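Local coordinates for extracellular solute-binding protein family 1 (Kribbella flavida, PDB 5IXP) that probably binds a small solute outside the cell and delivers it to an ABC transporter for uptake, at residues A36-D39 and E40-N44; M235-G239 and W240-V244. All coordinates share one frame; numbering follows the deposited sequence.

Contact 1 of 2, residues A36-D39 and E40-N44; sequences ATVD and EHIKN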
loop_
_atom_site.group_PDB
_atom_site.type_symbol
_atom_site.label_atom_id
_atom_site.label_comp_id
_atom_site.label_asym_id
_atom_site.label_seq_id
_atom_site.Cartn_x
_atom_site.Cartn_y
_atom_site.Cartn_z
ATOM N N ALA A 36 -2.619 3.420 21.081
ATOM C CA ALA A 36 -1.203 3.778 21.136
ATOM C C ALA A 36 -0.436 3.265 19.925
ATOM O O ALA A 36 0.542 3.892 19.502
ATOM C CB ALA A 36 -0.564 3.234 22.413
ATOM N N THR A 37 -0.837 2.121 19.378
ATOM C CA THR A 37 -0.147 1.525 18.245
ATOM C C THR A 37 -1.174 1.031 17.242
ATOM O O THR A 37 -2.348 0.827 17.562
ATOM C CB THR A 37 0.736 0.337 18.658
ATOM O OG1 THR A 37 -0.106 -0.721 19.134
ATOM C CG2 THR A 37 1.737 0.735 19.752
ATOM N N VAL A 38 -0.703 0.795 16.023
ATOM C CA VAL A 38 -1.580 0.230 15.007
ATOM C C VAL A 38 -2.018 -1.177 15.398
ATOM O O VAL A 38 -3.177 -1.556 15.202
ATOM C CB VAL A 38 -0.882 0.256 13.638
ATOM C CG1 VAL A 38 -1.792 -0.312 12.614
ATOM C CG2 VAL A 38 -0.512 1.683 13.270
ATOM N N ASP A 39 -1.106 -1.972 15.972
ATOM C CA ASP A 39 -1.484 -3.320 16.394
ATOM C C ASP A 39 -2.589 -3.277 17.441
ATOM O O ASP A 39 -3.477 -4.139 17.453
ATOM C CB ASP A 39 -0.273 -4.082 16.934
ATOM C CG ASP A 39 0.715 -4.474 15.843
ATOM O OD1 ASP A 39 0.312 -4.605 14.663
ATOM O OD2 ASP A 39 1.903 -4.663 16.172
ATOM N N GLU A 40 -2.565 -2.282 18.333
ATOM C CA GLU A 40 -3.631 -2.247 19.324
ATOM C C GLU A 40 -4.931 -1.732 18.743
ATOM O O GLU A 40 -6.004 -2.149 19.191
ATOM C CB GLU A 40 -3.217 -1.432 20.533
ATOM C CG GLU A 40 -2.713 -2.370 21.612
ATOM C CD GLU A 40 -1.749 -1.712 22.499
ATOM O OE1 GLU A 40 -1.354 -0.584 22.147
ATOM O OE2 GLU A 40 -1.394 -2.311 23.535
ATOM N N HIS A 41 -4.862 -0.843 17.753
ATOM C CA HIS A 41 -6.071 -0.460 17.033
ATOM C C HIS A 41 -6.742 -1.685 16.416
ATOM O O HIS A 41 -7.959 -1.876 16.540
ATOM C CB HIS A 41 -5.724 0.573 15.963
ATOM C CG HIS A 41 -6.889 0.967 15.112
ATOM N ND1 HIS A 41 -7.708 2.036 15.419
ATOM C CD2 HIS A 41 -7.379 0.430 13.969
ATOM C CE1 HIS A 41 -8.649 2.143 14.495
ATOM N NE2 HIS A 41 -8.473 1.179 13.603
ATOM N N ILE A 42 -5.947 -2.539 15.762
ATOM C CA ILE A 42 -6.461 -3.782 15.184
ATOM C C ILE A 42 -7.048 -4.684 16.262
ATOM O O ILE A 42 -8.141 -5.242 16.103
ATOM C CB ILE A 42 -5.341 -4.522 14.431
ATOM C CG1 ILE A 42 -4.927 -3.776 13.181
ATOM C CG2 ILE A 42 -5.766 -5.950 14.114
ATOM C CD1 ILE A 42 -3.591 -4.237 12.688
ATOM N N LYS A 43 -6.309 -4.876 17.357
ATOM C CA LYS A 43 -6.790 -5.741 18.429
ATOM C C LYS A 43 -8.094 -5.221 19.020
ATOM O O LYS A 43 -9.003 -6.005 19.314
ATOM C CB LYS A 43 -5.729 -5.872 19.519
ATOM C CG LYS A 43 -4.595 -6.813 19.172
ATOM C CD LYS A 43 -3.788 -7.135 20.416
ATOM C CE LYS A 43 -2.331 -6.778 20.231
ATOM N NZ LYS A 43 -1.692 -7.585 19.151
ATOM N N ASN A 44 -8.204 -3.901 19.208
ATOM C CA ASN A 44 -9.461 -3.332 19.685
ATOM C C ASN A 44 -10.580 -3.646 18.715
ATOM O O ASN A 44 -11.683 -4.027 19.117
ATOM C CB ASN A 44 -9.350 -1.816 19.838
ATOM C CG ASN A 44 -8.396 -1.407 20.925
ATOM O OD1 ASN A 44 -8.087 -2.190 21.821
ATOM N ND2 ASN A 44 -7.943 -0.157 20.871
#
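Thr37 and Glu40 meet where helix 38-51 begins, and the threonine hydroxyl stands in for the backbone carbonyl that a preceding turn would have offered to Glu40 N. With chi1 at 66°, OG1 sits between the backbone N and the carbonyl carbon of its own residue and turns toward the first turn, where it accepts from Glu40 N at 3.0 Å. From CB outward, Glu40 keeps to the same oxygen: its CB lies 3.5 Å from Thr37 OG1, and CG and CD both pass a little farther from it. The chain, extended beyond CG, ends with OE1 3.3 Å from Thr37 OG1. The same Glu40 OE1 lies 3.9 Å from the methyl CB of Ala36. The hydroxyl thus lies close to both the amide and the carboxylate of one residue. Thr37 O accepts from His41 N, and Val38 O from Ile42 N with an N-H...O angle of 167°. One turn apart, Val38 CG1 approaches Ile42 CD1 at 4.3 Å, and both side chains also touch Trp65. The His41 ring leads away from this turn; its NE2 is hydrogen-bonded to Ala60 O and its ring meets that of Phe9. Asp39 O closes the next turn by accepting from Lys43 N at 2.9 Å. A threonine side chain accepting from the amide three residues on is the classic N-cap of an alpha-helix.

Contact 2 of 2, residues M235-G239 and W240-V244; sequences MACPG and WLLGV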
loop_
_atom_site.group_PDB
_atom_site.type_symbol
_atom_site.label_atom_id
_atom_site.label_comp_id
_atom_site.label_asym_id
_atom_site.label_seq_id
_atom_site.Cartn_x
_atom_site.Cartn_y
_atom_site.Cartn_z
HETATM N N MSE A 235 14.078 0.987 -5.490
HETATM C CA MSE A 235 12.982 0.465 -4.665
HETATM C C MSE A 235 11.637 0.663 -5.353
HETATM O O MSE A 235 11.425 1.686 -6.013
HETATM C CB MSE A 235 12.916 1.153 -3.293
HETATM C CG MSE A 235 13.946 0.727 -2.268
HETATM SE SE MSE A 235 13.304 1.349 -0.527
HETATM C CE MSE A 235 11.843 0.028 -0.293
ATOM N N ALA A 236 10.729 -0.304 -5.189
ATOM C CA ALA A 236 9.327 -0.058 -5.486
ATOM C C ALA A 236 8.798 0.899 -4.430
ATOM O O ALA A 236 8.960 0.666 -3.228
ATOM C CB ALA A 236 8.530 -1.362 -5.496
ATOM N N CYS A 237 8.176 1.983 -4.874
ATOM C CA CYS A 237 8.136 3.213 -4.091
ATOM C C CYS A 237 6.753 3.855 -4.089
ATOM O O CYS A 237 6.432 4.640 -4.984
ATOM C CB CYS A 237 9.166 4.185 -4.667
ATOM S SG CYS A 237 9.597 5.624 -3.747
ATOM N N PRO A 238 5.914 3.568 -3.084
ATOM C CA PRO A 238 4.703 4.381 -2.913
ATOM C C PRO A 238 5.082 5.810 -2.566
ATOM O O PRO A 238 6.137 6.069 -1.985
ATOM C CB PRO A 238 3.966 3.700 -1.752
ATOM C CG PRO A 238 5.074 3.054 -0.951
ATOM C CD PRO A 238 6.075 2.586 -1.991
ATOM N N GLY A 239 4.196 6.742 -2.925
ATOM C CA GLY A 239 4.446 8.146 -2.634
ATOM C C GLY A 239 4.869 8.400 -1.198
ATOM O O GLY A 239 5.793 9.176 -0.944
ATOM N N TRP A 240 4.213 7.739 -0.236
ATOM C CA TRP A 240 4.501 8.014 1.169
ATOM C C TRP A 240 5.876 7.516 1.604
ATOM O O TRP A 240 6.347 7.906 2.678
ATOM C CB TRP A 240 3.419 7.405 2.079
ATOM C CG TRP A 240 3.198 5.905 1.922
ATOM C CD1 TRP A 240 2.216 5.293 1.189
ATOM C CD2 TRP A 240 3.956 4.853 2.527
ATOM N NE1 TRP A 240 2.321 3.924 1.295
ATOM C CE2 TRP A 240 3.380 3.628 2.112
ATOM C CE3 TRP A 240 5.066 4.823 3.376
ATOM C CZ2 TRP A 240 3.888 2.387 2.512
ATOM C CZ3 TRP A 240 5.566 3.586 3.772
ATOM C CH2 TRP A 240 4.974 2.388 3.340
ATOM N N LEU A 241 6.527 6.664 0.813
ATOM C CA LEU A 241 7.844 6.169 1.198
ATOM C C LEU A 241 8.957 7.178 0.927
ATOM O O LEU A 241 10.036 7.059 1.520
ATOM C CB LEU A 241 8.137 4.849 0.473
ATOM C CG LEU A 241 9.351 4.042 0.944
ATOM C CD1 LEU A 241 9.141 3.534 2.364
ATOM C CD2 LEU A 241 9.633 2.892 -0.010
ATOM N N LEU A 242 8.717 8.171 0.063
ATOM C CA LEU A 242 9.752 9.162 -0.243
ATOM C C LEU A 242 10.309 9.795 1.028
ATOM O O LEU A 242 11.528 9.951 1.179
ATOM C CB LEU A 242 9.196 10.245 -1.174
ATOM C CG LEU A 242 8.758 9.758 -2.552
ATOM C CD1 LEU A 242 8.093 10.885 -3.340
ATOM C CD2 LEU A 242 9.954 9.235 -3.288
ATOM N N GLY A 243 9.425 10.164 1.959
ATOM C CA GLY A 243 9.881 10.774 3.195
ATOM C C GLY A 243 10.670 9.826 4.073
ATOM O O GLY A 243 11.575 10.253 4.793
ATOM N N VAL A 244 10.326 8.539 4.049
ATOM C CA VAL A 244 11.095 7.546 4.791
ATOM C C VAL A 244 12.510 7.450 4.232
ATOM O O VAL A 244 13.495 7.433 4.983
ATOM C CB VAL A 244 10.380 6.185 4.753
ATOM C CG1 VAL A 244 11.246 5.103 5.369
ATOM C CG2 VAL A 244 9.035 6.274 5.461
HETATM O O HOH W 1 6.606 10.822 1.137
#
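Pro238 and Trp240 come together because the tryptophan's chi1 of 56° sets CG between its own backbone N and carbonyl carbon, folding the indole back over the proline. At Leu241, CG is anti to the backbone N (chi1 -169°), and the side chain reaches back toward Met235, a selenomethionine. The setting is a tight strand-to-helix turn, from strand 232-238 into helix 241-249 of a periplasmic-binding-protein-like fold. Pro238 CB lies over one face of the Trp240 five-membered ring, 3.8 Å from its centroid, a CH-pi contact, while Pro238 CG meets Trp240 CE2 at 3.5 Å. The indole NE1 is hydrogen-bonded to Trp270 O, which, with Pro238 on one face, limits how the ring can turn, and the two tryptophans meet edge-to-face. Behind the proline in sequence, Met235 CE packs against Leu241 CD2 at 3.6 Å, the two side chains crossing at about a right angle. Cys237 SG, in the disulfide with Cys119, touches Leu242 CD2 at 3.7 Å. The backbone closes the turn as Leu241 N donates to Pro238 O at 2.9 Å. Gly239 O receives two donors, Leu242 N at 3.3 Å and a water at 2.8 Å, and that water in turn accepts from Gly243 N.

Both contacts sit where the chain enters a helix, but they solve it differently. Contact 1 lies at the surface, its centre about 18 Å from that of the chain, and works mainly through polar groups: a side-chain hydroxyl and carbonyls meet the amides of the first turn. Contact 2 is buried, its centre about 10 Å from the chain's, and relies on apolar packing, an aromatic face and a disulfide sulfur, with backbone bonds and one water completing the turn. They share no helix or strand, though the strands before the two helices, 28-34 and 232-238, belong to one mixed sheet. Their centres stand about 24 Å apart and their nearest atoms about 11 Å, so the two do not touch.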